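Long-range contacts in beta-lactamase/D-alanine Carboxypeptidase (Yersinia pestis, PDB 3RJU), which probably acts as a serine beta-lactamase or D-alanine carboxypeptidase, hydrolysing beta-lactams or cell-wall peptides through an acyl-enzyme: residues A23-V29 against V323-R329; S62-T68 against A223-I229; H114-R120 against A158-Y164. All blocks are in the same frame, centred on the assembly; numbering follows the deposited sequence.

Contact 1 (A23-V29 against V323-R329); sequences AVGMALV and VFVVVTR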
loop_
_atom_site.group_PDB
_atom_site.type_symbol
_atom_site.label_atom_id
_atom_site.label_comp_id
_atom_site.label_asym_id
_atom_site.label_seq_id
_atom_site.Cartn_x
_atom_site.Cartn_y
_atom_site.Cartn_z
ATOM N N ALA A 23 18.114 -9.483 0.370
ATOM C CA ALA A 23 17.935 -8.359 1.287
ATOM C C ALA A 23 19.219 -7.898 1.962
ATOM O O ALA A 23 20.060 -8.710 2.366
ATOM C CB ALA A 23 16.893 -8.706 2.353
ATOM N N VAL A 24 19.332 -6.582 2.142
ATOM C CA VAL A 24 20.336 -6.031 3.044
ATOM C C VAL A 24 19.806 -6.244 4.467
ATOM O O VAL A 24 20.500 -6.783 5.343
ATOM C CB VAL A 24 20.542 -4.531 2.793
ATOM C CG1 VAL A 24 21.420 -3.928 3.893
ATOM C CG2 VAL A 24 21.169 -4.290 1.420
ATOM N N GLY A 25 18.555 -5.826 4.690
ATOM C CA GLY A 25 17.869 -6.073 5.946
ATOM C C GLY A 25 16.433 -6.467 5.689
ATOM O O GLY A 25 15.879 -6.153 4.630
HETATM N N MSE A 26 15.820 -7.142 6.653
HETATM C CA MSE A 26 14.436 -7.589 6.508
HETATM C C MSE A 26 13.717 -7.610 7.848
HETATM O O MSE A 26 14.297 -8.015 8.875
HETATM C CB MSE A 26 14.391 -8.991 5.897
HETATM C CG MSE A 26 12.982 -9.555 5.757
HETATM SE SE MSE A 26 13.049 -11.241 4.818
HETATM C CE MSE A 26 11.906 -12.302 5.885
ATOM N N ALA A 27 12.450 -7.185 7.844
ATOM C CA ALA A 27 11.556 -7.482 8.951
ATOM C C ALA A 27 10.329 -8.213 8.420
ATOM O O ALA A 27 9.751 -7.831 7.398
ATOM C CB ALA A 27 11.134 -6.210 9.686
ATOM N N LEU A 28 9.927 -9.255 9.141
ATOM C CA LEU A 28 8.787 -10.085 8.771
ATOM C C LEU A 28 7.827 -10.125 9.960
ATOM O O LEU A 28 8.249 -10.393 11.101
ATOM C CB LEU A 28 9.261 -11.516 8.444
ATOM C CG LEU A 28 8.185 -12.542 8.058
ATOM C CD1 LEU A 28 7.577 -12.250 6.689
ATOM C CD2 LEU A 28 8.809 -13.936 8.060
ATOM N N VAL A 29 6.548 -9.868 9.691
ATOM C CA VAL A 29 5.526 -9.856 10.719
ATOM C C VAL A 29 4.441 -10.815 10.283
ATOM O O VAL A 29 3.848 -10.646 9.205
ATOM C CB VAL A 29 4.886 -8.454 10.882
ATOM C CG1 VAL A 29 3.750 -8.494 11.917
ATOM C CG2 VAL A 29 5.950 -7.427 11.275
ATOM N N VAL A 323 0.514 -11.738 6.557
ATOM C CA VAL A 323 1.956 -11.596 6.575
ATOM C C VAL A 323 2.342 -10.274 5.946
ATOM O O VAL A 323 1.870 -9.927 4.868
ATOM C CB VAL A 323 2.634 -12.730 5.811
ATOM C CG1 VAL A 323 4.131 -12.509 5.819
ATOM C CG2 VAL A 323 2.279 -14.073 6.475
ATOM N N PHE A 324 3.183 -9.524 6.645
ATOM C CA PHE A 324 3.767 -8.306 6.106
ATOM C C PHE A 324 5.285 -8.469 6.092
ATOM O O PHE A 324 5.882 -8.915 7.087
ATOM C CB PHE A 324 3.430 -7.109 6.998
ATOM C CG PHE A 324 4.163 -5.848 6.619
ATOM C CD1 PHE A 324 3.852 -5.181 5.431
ATOM C CD2 PHE A 324 5.151 -5.320 7.439
ATOM C CE1 PHE A 324 4.519 -4.017 5.064
ATOM C CE2 PHE A 324 5.823 -4.160 7.076
ATOM C CZ PHE A 324 5.499 -3.503 5.888
ATOM N N VAL A 325 5.918 -8.079 4.991
ATOM C CA VAL A 325 7.363 -8.157 4.924
ATOM C C VAL A 325 7.920 -6.872 4.343
ATOM O O VAL A 325 7.306 -6.239 3.484
ATOM C CB VAL A 325 7.852 -9.389 4.083
ATOM C CG1 VAL A 325 7.374 -9.276 2.645
ATOM C CG2 VAL A 325 9.361 -9.514 4.149
ATOM N N VAL A 326 9.071 -6.461 4.855
ATOM C CA VAL A 326 9.761 -5.306 4.317
ATOM C C VAL A 326 11.228 -5.700 4.145
ATOM O O VAL A 326 11.837 -6.326 5.042
ATOM C CB VAL A 326 9.631 -4.029 5.210
ATOM C CG1 VAL A 326 10.029 -4.302 6.669
ATOM C CG2 VAL A 326 10.477 -2.895 4.607
ATOM N N VAL A 327 11.778 -5.371 2.988
ATOM C CA VAL A 327 13.174 -5.650 2.685
ATOM C C VAL A 327 13.831 -4.396 2.144
ATOM O O VAL A 327 13.235 -3.660 1.363
ATOM C CB VAL A 327 13.257 -6.800 1.621
ATOM C CG1 VAL A 327 14.535 -6.727 0.766
ATOM C CG2 VAL A 327 13.076 -8.175 2.273
ATOM N N THR A 328 15.055 -4.121 2.574
ATOM C CA THR A 328 15.878 -3.154 1.872
ATOM C C THR A 328 16.694 -3.876 0.775
ATOM O O THR A 328 17.309 -4.923 1.012
ATOM C CB THR A 328 16.803 -2.408 2.839
ATOM O OG1 THR A 328 17.365 -3.355 3.755
ATOM C CG2 THR A 328 16.036 -1.349 3.627
ATOM N N ARG A 329 16.668 -3.330 -0.437
ATOM C CA ARG A 329 17.244 -4.000 -1.607
ATOM C C ARG A 329 18.769 -4.039 -1.589
ATOM O O ARG A 329 19.414 -3.084 -1.176
ATOM C CB ARG A 329 16.828 -3.266 -2.888
ATOM C CG ARG A 329 15.321 -3.296 -3.184
ATOM C CD ARG A 329 15.080 -2.802 -4.615
ATOM N NE ARG A 329 15.607 -3.762 -5.582
ATOM C CZ ARG A 329 16.726 -3.594 -6.296
ATOM N NH1 ARG A 329 17.141 -4.548 -7.125
ATOM N NH2 ARG A 329 17.443 -2.482 -6.185
#
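Val29 and Phe324 form one end, and Val24, Gly25 and Thr328 the other, of an antiparallel pairing near one edge of the large sheet of the serine beta-lactamase fold, where a strand from near the N terminus lies beside the last strand of the chain. Val29 and Phe324 are a hydrogen-bonded pair: Val29 N reaches Phe324 O at 2.9 Å, and the return bond from Phe324 N to Val29 O is just as straight. With CG anti to the backbone N (chi1 172°), the Phe324 ring lies with Val29 CG2 at its edge, near the ring plane. Both residues, with Ala27, face helix 233-241, and Ala27 CB meets Val326 CG1 at 3.7 Å.

The other face of the sheet carries Met26 (selenomethionine), Leu28, Val325 and Val327 beneath the terminal helices 6-20 and 336-349, the packing expected of this fold. Here Leu28 CD1 reaches back to Val323 CG1 at 3.6 Å, and Met26 CG rests on Val327 CG2 at 3.7 Å.

Thr328 fastens the strand end with three bonds. Thr328 O takes a straight one from Val24 N (2.8 Å), its N donates to Gly25 O, and OG1, turned between the backbone N and the carbonyl carbon (chi1 43°), accepts a bent one from Gly25 N. Beside it, Ala23 CB presses against Val327 CG1 at 3.5 Å, a close methyl-to-methyl approach.

Contact 2 (S62-T68 against A223-I229); sequences SITKLMT and AAGSGGI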
loop_
_atom_site.group_PDB
_atom_site.type_symbol
_atom_site.label_atom_id
_atom_site.label_comp_id
_atom_site.label_asym_id
_atom_site.label_seq_id
_atom_site.Cartn_x
_atom_site.Cartn_y
_atom_site.Cartn_z
ATOM N N SER A 62 3.930 1.614 -1.747
ATOM C CA SER A 62 2.515 1.584 -2.160
ATOM C C SER A 62 1.543 0.864 -1.215
ATOM O O SER A 62 0.335 0.818 -1.476
ATOM C CB SER A 62 2.375 1.060 -3.594
ATOM O OG SER A 62 3.020 1.943 -4.499
ATOM N N ILE A 63 2.033 0.301 -0.115
ATOM C CA ILE A 63 1.099 -0.131 0.929
ATOM C C ILE A 63 0.283 1.108 1.351
ATOM O O ILE A 63 -0.862 0.999 1.814
ATOM C CB ILE A 63 1.839 -0.762 2.159
ATOM C CG1 ILE A 63 2.669 -1.983 1.734
ATOM C CG2 ILE A 63 0.864 -1.159 3.230
ATOM C CD1 ILE A 63 1.884 -3.084 1.074
ATOM N N THR A 64 0.877 2.284 1.139
ATOM C CA THR A 64 0.213 3.574 1.370
ATOM C C THR A 64 -1.172 3.609 0.724
ATOM O O THR A 64 -2.117 4.137 1.311
ATOM C CB THR A 64 1.046 4.741 0.779
ATOM O OG1 THR A 64 2.276 4.864 1.505
ATOM C CG2 THR A 64 0.277 6.080 0.876
ATOM N N LYS A 65 -1.300 3.041 -0.475
ATOM C CA LYS A 65 -2.582 3.082 -1.196
ATOM C C LYS A 65 -3.711 2.411 -0.420
ATOM O O LYS A 65 -4.863 2.843 -0.509
ATOM C CB LYS A 65 -2.439 2.413 -2.557
ATOM C CG LYS A 65 -1.518 3.166 -3.509
ATOM C CD LYS A 65 -1.498 2.527 -4.885
ATOM C CE LYS A 65 -0.715 3.357 -5.905
ATOM N NZ LYS A 65 0.747 3.449 -5.565
ATOM N N LEU A 66 -3.393 1.370 0.348
ATOM C CA LEU A 66 -4.424 0.707 1.177
ATOM C C LEU A 66 -4.964 1.646 2.245
ATOM O O LEU A 66 -6.140 1.591 2.608
ATOM C CB LEU A 66 -3.866 -0.556 1.844
ATOM C CG LEU A 66 -3.237 -1.591 0.896
ATOM C CD1 LEU A 66 -2.804 -2.812 1.715
ATOM C CD2 LEU A 66 -4.235 -1.964 -0.198
HETATM N N MSE A 67 -4.098 2.509 2.756
HETATM C CA MSE A 67 -4.535 3.501 3.738
HETATM C C MSE A 67 -5.347 4.631 3.086
HETATM O O MSE A 67 -6.299 5.129 3.675
HETATM C CB MSE A 67 -3.332 4.043 4.521
HETATM C CG MSE A 67 -2.655 2.939 5.333
HETATM SE SE MSE A 67 -1.187 3.517 6.420
HETATM C CE MSE A 67 -0.508 1.745 6.944
ATOM N N THR A 68 -4.967 5.047 1.886
ATOM C CA THR A 68 -5.772 6.035 1.162
ATOM C C THR A 68 -7.172 5.487 0.933
ATOM O O THR A 68 -8.160 6.169 1.193
ATOM C CB THR A 68 -5.135 6.388 -0.176
ATOM O OG1 THR A 68 -3.733 6.624 0.044
ATOM C CG2 THR A 68 -5.787 7.633 -0.776
ATOM N N ALA A 223 3.471 12.489 -2.044
ATOM C CA ALA A 223 2.969 11.166 -2.410
ATOM C C ALA A 223 2.068 10.600 -1.302
ATOM O O ALA A 223 2.045 9.392 -1.053
ATOM C CB ALA A 223 4.144 10.214 -2.697
ATOM N N ALA A 224 1.313 11.482 -0.656
ATOM C CA ALA A 224 0.468 11.127 0.480
ATOM C C ALA A 224 -0.503 9.987 0.191
ATOM O O ALA A 224 -0.792 9.172 1.064
ATOM C CB ALA A 224 -0.301 12.351 0.942
ATOM N N GLY A 225 -1.039 9.959 -1.021
ATOM C CA GLY A 225 -1.988 8.938 -1.405
ATOM C C GLY A 225 -1.380 7.691 -2.030
ATOM O O GLY A 225 -1.947 6.596 -1.892
ATOM N N SER A 226 -0.247 7.846 -2.724
ATOM C CA SER A 226 0.272 6.771 -3.572
ATOM C C SER A 226 1.391 5.959 -2.933
ATOM O O SER A 226 1.527 4.763 -3.216
ATOM C CB SER A 226 0.796 7.334 -4.905
ATOM O OG SER A 226 1.881 8.205 -4.682
ATOM N N GLY A 227 2.226 6.595 -2.121
ATOM C CA GLY A 227 3.410 5.883 -1.669
ATOM C C GLY A 227 4.301 6.430 -0.577
ATOM O O GLY A 227 5.269 5.772 -0.213
ATOM N N GLY A 228 3.992 7.609 -0.041
ATOM C CA GLY A 228 4.956 8.295 0.811
ATOM C C GLY A 228 5.097 7.861 2.260
ATOM O O GLY A 228 5.981 8.341 2.962
ATOM N N ILE A 229 4.214 6.989 2.738
ATOM C CA ILE A 229 4.129 6.764 4.182
ATOM C C ILE A 229 5.350 6.024 4.737
ATOM O O ILE A 229 5.785 5.018 4.188
ATOM C CB ILE A 229 2.789 6.069 4.593
ATOM C CG1 ILE A 229 1.600 7.003 4.336
ATOM C CG2 ILE A 229 2.827 5.610 6.070
ATOM C CD1 ILE A 229 0.252 6.340 4.588
HETATM O O HOH W 1 -2.410 7.408 2.446
#
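Thr64 and Ile229, Lys65 and Ser226, and Thr68 and Gly225 are joined by three hydrogen bonds, each using a side chain from the start of helix 64-77 and a backbone atom of the loop 223-229. Ile229 N donates to Thr64 OG1 at 3.1 Å; the same hydroxyl is also bonded to Ala61 O, so two backbone groups hold it. Lys65 NZ approaches Ser226 O at 2.8 Å, about 20° from the carbonyl plane. The lysine is extended until its last bond, which bends (chi4 65°) and also brings Lys65 NZ to Ser62 OG at 2.9 Å. Thr68 OG1 gives its proton to Gly225 O at 2.6 Å, coming well to the side of that carbonyl, with a C=O...donor angle of 112°.

Ser62 and Lys65 match the SxxK pattern of serine beta-lactamases and penicillin-binding proteins, in which the serine is the nucleophile; they probably play that part here, and Ser62 OG is hydrogen-bonded to the bound citrate. Lys65 NZ has further partners in Tyr159 OH and Asn161 OD1.

One water bridges the segments, donating to Thr68 OG1 and to Ala224 O. Ser226 O, besides holding Lys65, receives the CA-H of Ser62 at a CA-O distance of 3.5 Å.

Van der Waals packing centres on Thr64, whose methyl CG2 comes over the turn 224-226 and meets Ala224 O at 3.3 Å. The Ile229 side chain lies against this threonine with CB and CG1 near OG1, and its tip CD1 touches both Thr64 CG2 and the selenium of Met67, the latter at 3.7 Å. Ser226 directs its hydroxyl to Asp165, which also holds Gly225 N.

Contact 3 (H114-R120 against A158-Y164); sequences HTSGLPR and AYSNLAY. With CIT (citric acid), chain B.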
loop_
_atom_site.group_PDB
_atom_site.type_symbol
_atom_site.label_atom_id
_atom_site.label_comp_id
_atom_site.label_asym_id
_atom_site.label_seq_id
_atom_site.Cartn_x
_atom_site.Cartn_y
_atom_site.Cartn_z
ATOM N N HIS A 114 -7.640 1.836 -10.018
ATOM C CA HIS A 114 -6.723 1.953 -11.165
ATOM C C HIS A 114 -7.425 1.940 -12.527
ATOM O O HIS A 114 -6.818 1.599 -13.562
ATOM C CB HIS A 114 -5.611 0.880 -11.124
ATOM C CG HIS A 114 -4.840 0.884 -9.846
ATOM N ND1 HIS A 114 -3.981 1.907 -9.481
ATOM C CD2 HIS A 114 -4.830 -0.002 -8.824
ATOM C CE1 HIS A 114 -3.469 1.639 -8.290
ATOM N NE2 HIS A 114 -3.971 0.489 -7.870
ATOM N N THR A 115 -8.700 2.320 -12.527
ATOM C CA THR A 115 -9.481 2.269 -13.763
ATOM C C THR A 115 -9.872 3.654 -14.304
ATOM O O THR A 115 -10.775 3.775 -15.147
ATOM C CB THR A 115 -10.745 1.402 -13.594
ATOM O OG1 THR A 115 -11.525 1.906 -12.504
ATOM C CG2 THR A 115 -10.344 -0.064 -13.337
ATOM N N SER A 116 -9.177 4.692 -13.850
ATOM C CA SER A 116 -9.575 6.057 -14.196
ATOM C C SER A 116 -9.159 6.499 -15.603
ATOM O O SER A 116 -9.648 7.515 -16.083
ATOM C CB SER A 116 -8.978 7.062 -13.193
ATOM O OG SER A 116 -7.565 7.181 -13.398
ATOM N N GLY A 117 -8.227 5.784 -16.234
ATOM C CA GLY A 117 -7.699 6.223 -17.506
ATOM C C GLY A 117 -6.535 7.204 -17.394
ATOM O O GLY A 117 -5.970 7.637 -18.409
ATOM N N LEU A 118 -6.181 7.575 -16.168
ATOM C CA LEU A 118 -5.063 8.495 -15.969
ATOM C C LEU A 118 -3.732 7.765 -16.102
ATOM O O LEU A 118 -3.654 6.542 -15.915
ATOM C CB LEU A 118 -5.157 9.163 -14.590
ATOM C CG LEU A 118 -6.305 10.148 -14.396
ATOM C CD1 LEU A 118 -6.398 10.544 -12.920
ATOM C CD2 LEU A 118 -6.107 11.389 -15.268
ATOM N N PRO A 119 -2.667 8.507 -16.429
ATOM C CA PRO A 119 -1.370 7.828 -16.538
ATOM C C PRO A 119 -0.815 7.440 -15.169
ATOM O O PRO A 119 -1.300 7.890 -14.132
ATOM C CB PRO A 119 -0.474 8.873 -17.208
ATOM C CG PRO A 119 -1.091 10.173 -16.832
ATOM C CD PRO A 119 -2.578 9.945 -16.722
ATOM N N ARG A 120 0.222 6.618 -15.186
ATOM C CA ARG A 120 0.797 6.101 -13.954
ATOM C C ARG A 120 1.449 7.224 -13.142
ATOM O O ARG A 120 1.285 7.291 -11.922
ATOM C CB ARG A 120 1.799 5.000 -14.284
ATOM C CG ARG A 120 2.600 4.474 -13.110
ATOM C CD ARG A 120 3.507 3.349 -13.570
ATOM N NE ARG A 120 4.393 2.976 -12.483
ATOM C CZ ARG A 120 4.420 1.791 -11.885
ATOM N NH1 ARG A 120 3.630 0.797 -12.291
ATOM N NH2 ARG A 120 5.266 1.602 -10.881
ATOM N N ALA A 158 -4.854 0.386 -15.163
ATOM C CA ALA A 158 -3.471 0.760 -15.405
ATOM C C ALA A 158 -3.000 1.368 -14.117
ATOM O O ALA A 158 -3.436 2.453 -13.734
ATOM C CB ALA A 158 -3.360 1.750 -16.542
ATOM N N TYR A 159 -2.126 0.648 -13.422
ATOM C CA TYR A 159 -1.684 1.039 -12.091
ATOM C C TYR A 159 -1.205 2.479 -12.126
ATOM O O TYR A 159 -0.407 2.857 -12.996
ATOM C CB TYR A 159 -0.535 0.145 -11.688
ATOM C CG TYR A 159 -0.064 0.319 -10.279
ATOM C CD1 TYR A 159 -0.721 -0.326 -9.230
ATOM C CD2 TYR A 159 1.045 1.111 -9.981
ATOM C CE1 TYR A 159 -0.288 -0.205 -7.919
ATOM C CE2 TYR A 159 1.486 1.250 -8.667
ATOM C CZ TYR A 159 0.825 0.581 -7.638
ATOM O OH TYR A 159 1.269 0.690 -6.342
ATOM N N SER A 160 -1.669 3.273 -11.167
ATOM C CA SER A 160 -1.344 4.694 -11.157
ATOM C C SER A 160 -1.028 5.228 -9.761
ATOM O O SER A 160 -1.763 4.985 -8.792
ATOM C CB SER A 160 -2.464 5.514 -11.812
ATOM O OG SER A 160 -2.169 6.895 -11.739
ATOM N N ASN A 161 0.104 5.918 -9.673
ATOM C CA ASN A 161 0.450 6.725 -8.517
ATOM C C ASN A 161 -0.261 8.073 -8.553
ATOM O O ASN A 161 -0.877 8.477 -7.557
ATOM C CB ASN A 161 1.961 6.890 -8.449
ATOM C CG ASN A 161 2.657 5.565 -8.171
ATOM O OD1 ASN A 161 2.138 4.739 -7.423
ATOM N ND2 ASN A 161 3.829 5.356 -8.768
ATOM N N LEU A 162 -0.187 8.742 -9.706
ATOM C CA LEU A 162 -0.869 10.021 -9.899
ATOM C C LEU A 162 -2.331 9.970 -9.436
ATOM O O LEU A 162 -2.783 10.838 -8.687
ATOM C CB LEU A 162 -0.834 10.407 -11.370
ATOM C CG LEU A 162 -1.644 11.638 -11.759
ATOM C CD1 LEU A 162 -1.146 12.864 -10.965
ATOM C CD2 LEU A 162 -1.548 11.867 -13.276
ATOM N N ALA A 163 -3.076 8.971 -9.901
ATOM C CA ALA A 163 -4.484 8.865 -9.556
ATOM C C ALA A 163 -4.706 8.758 -8.044
ATOM O O ALA A 163 -5.671 9.314 -7.511
ATOM C CB ALA A 163 -5.133 7.677 -10.302
ATOM N N TYR A 164 -3.830 8.019 -7.356
ATOM C CA TYR A 164 -3.946 7.848 -5.916
ATOM C C TYR A 164 -3.616 9.121 -5.125
ATOM O O TYR A 164 -4.208 9.368 -4.070
ATOM C CB TYR A 164 -3.113 6.656 -5.419
ATOM C CG TYR A 164 -3.981 5.473 -5.074
ATOM C CD1 TYR A 164 -4.491 5.323 -3.794
ATOM C CD2 TYR A 164 -4.340 4.533 -6.048
ATOM C CE1 TYR A 164 -5.314 4.264 -3.463
ATOM C CE2 TYR A 164 -5.172 3.465 -5.731
ATOM C CZ TYR A 164 -5.648 3.334 -4.426
ATOM O OH TYR A 164 -6.467 2.288 -4.085
HETATM C C1 CIT B . 7.461 -1.350 -9.394
HETATM O O1 CIT B . 8.531 -1.241 -8.741
HETATM O O2 CIT B . 7.358 -0.721 -10.457
HETATM C C2 CIT B . 6.323 -2.222 -8.921
HETATM C C3 CIT B . 5.283 -1.374 -8.180
HETATM O O7 CIT B . 4.710 -0.441 -9.126
HETATM C C4 CIT B . 5.926 -0.596 -7.029
HETATM C C5 CIT B . 4.911 0.228 -6.259
HETATM O O3 CIT B . 5.113 0.570 -5.078
HETATM O O4 CIT B . 3.841 0.579 -6.818
HETATM C C6 CIT B . 4.189 -2.294 -7.677
HETATM O O5 CIT B . 4.406 -3.023 -6.689
HETATM O O6 CIT B . 3.083 -2.330 -8.286
HETATM O O HOH W 2 -4.932 4.428 -14.597
#
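His114 enters the contact from the end of helix 108-113, where a Schellman motif gives it positive phi, and its side chain runs alongside that of Tyr159, the two pointing the same way. His114 CB sits near Ala158 O at 3.7 Å, on a backbone tied by the bond from Ala158 N to His114 O. CG, set beside the backbone N (chi1 -55°), passes Tyr159 CA. His114 ND1 accepts from Ser160 N at 3.2 Å, although the donor stands 35° out of the imidazole plane, and this bond helps to fix the rotation of the ring. His114 CE1 is wedged between two tyrosines, 3.5 Å from Tyr159 CD1 and 3.6 Å from Tyr164 CE2. NE2, at the tip, lies near Tyr159 CD1 and CE1, of which CD1 sits over one face of the imidazole. The His114 and Tyr159 rings thus make an offset stack, planes 27° apart, within an aromatic cluster that Tyr164 completes.

Tyr159 and Asn161, both partners of Lys65, fit the YxN element of class C beta-lactamases and related DD-peptidases, so the stack probably helps to position the tyrosine in the active site. Tyr159 OH also makes a weak bond to O4 of the citrate, which occupies the pocket but probably comes from the crystallisation liquor.

Arg120 closes the other side. Its extended chain crosses Tyr159 obliquely, with Arg120 NH1 3.5 Å from Tyr159 CD2, and carries Arg120 NH2 to citrate O7 at 2.8 Å. The carbonyl O of Arg120 receives both Asn161 N and Leu162 N in the turn that leads into helix 162-175. Ser160 OG donates to Pro119 O at 2.7 Å and accepts from Ala163 N in a capping bond, while Pro119 CG rests on Leu162 CD2.

In the fold
From the N terminus, the chain lays down strand 25-32 and waits almost its whole length before the last strand, 321-328, returns to it; contact 1 therefore encloses the other two. Within that span, the start of helix 64-77 meets the loop 223-229 in contact 2, which in turn encloses the shorter excursion from 114-120 to 158-164 that contact 3 closes. None cross. Contacts 2 and 3 meet at Lys65, and together they supply much of the probable active site. Contact 1 joins the first and last strands, in chain order, of the large sheet, on the opposite side of the molecule's centre from contact 3, their centres about 27 Å apart.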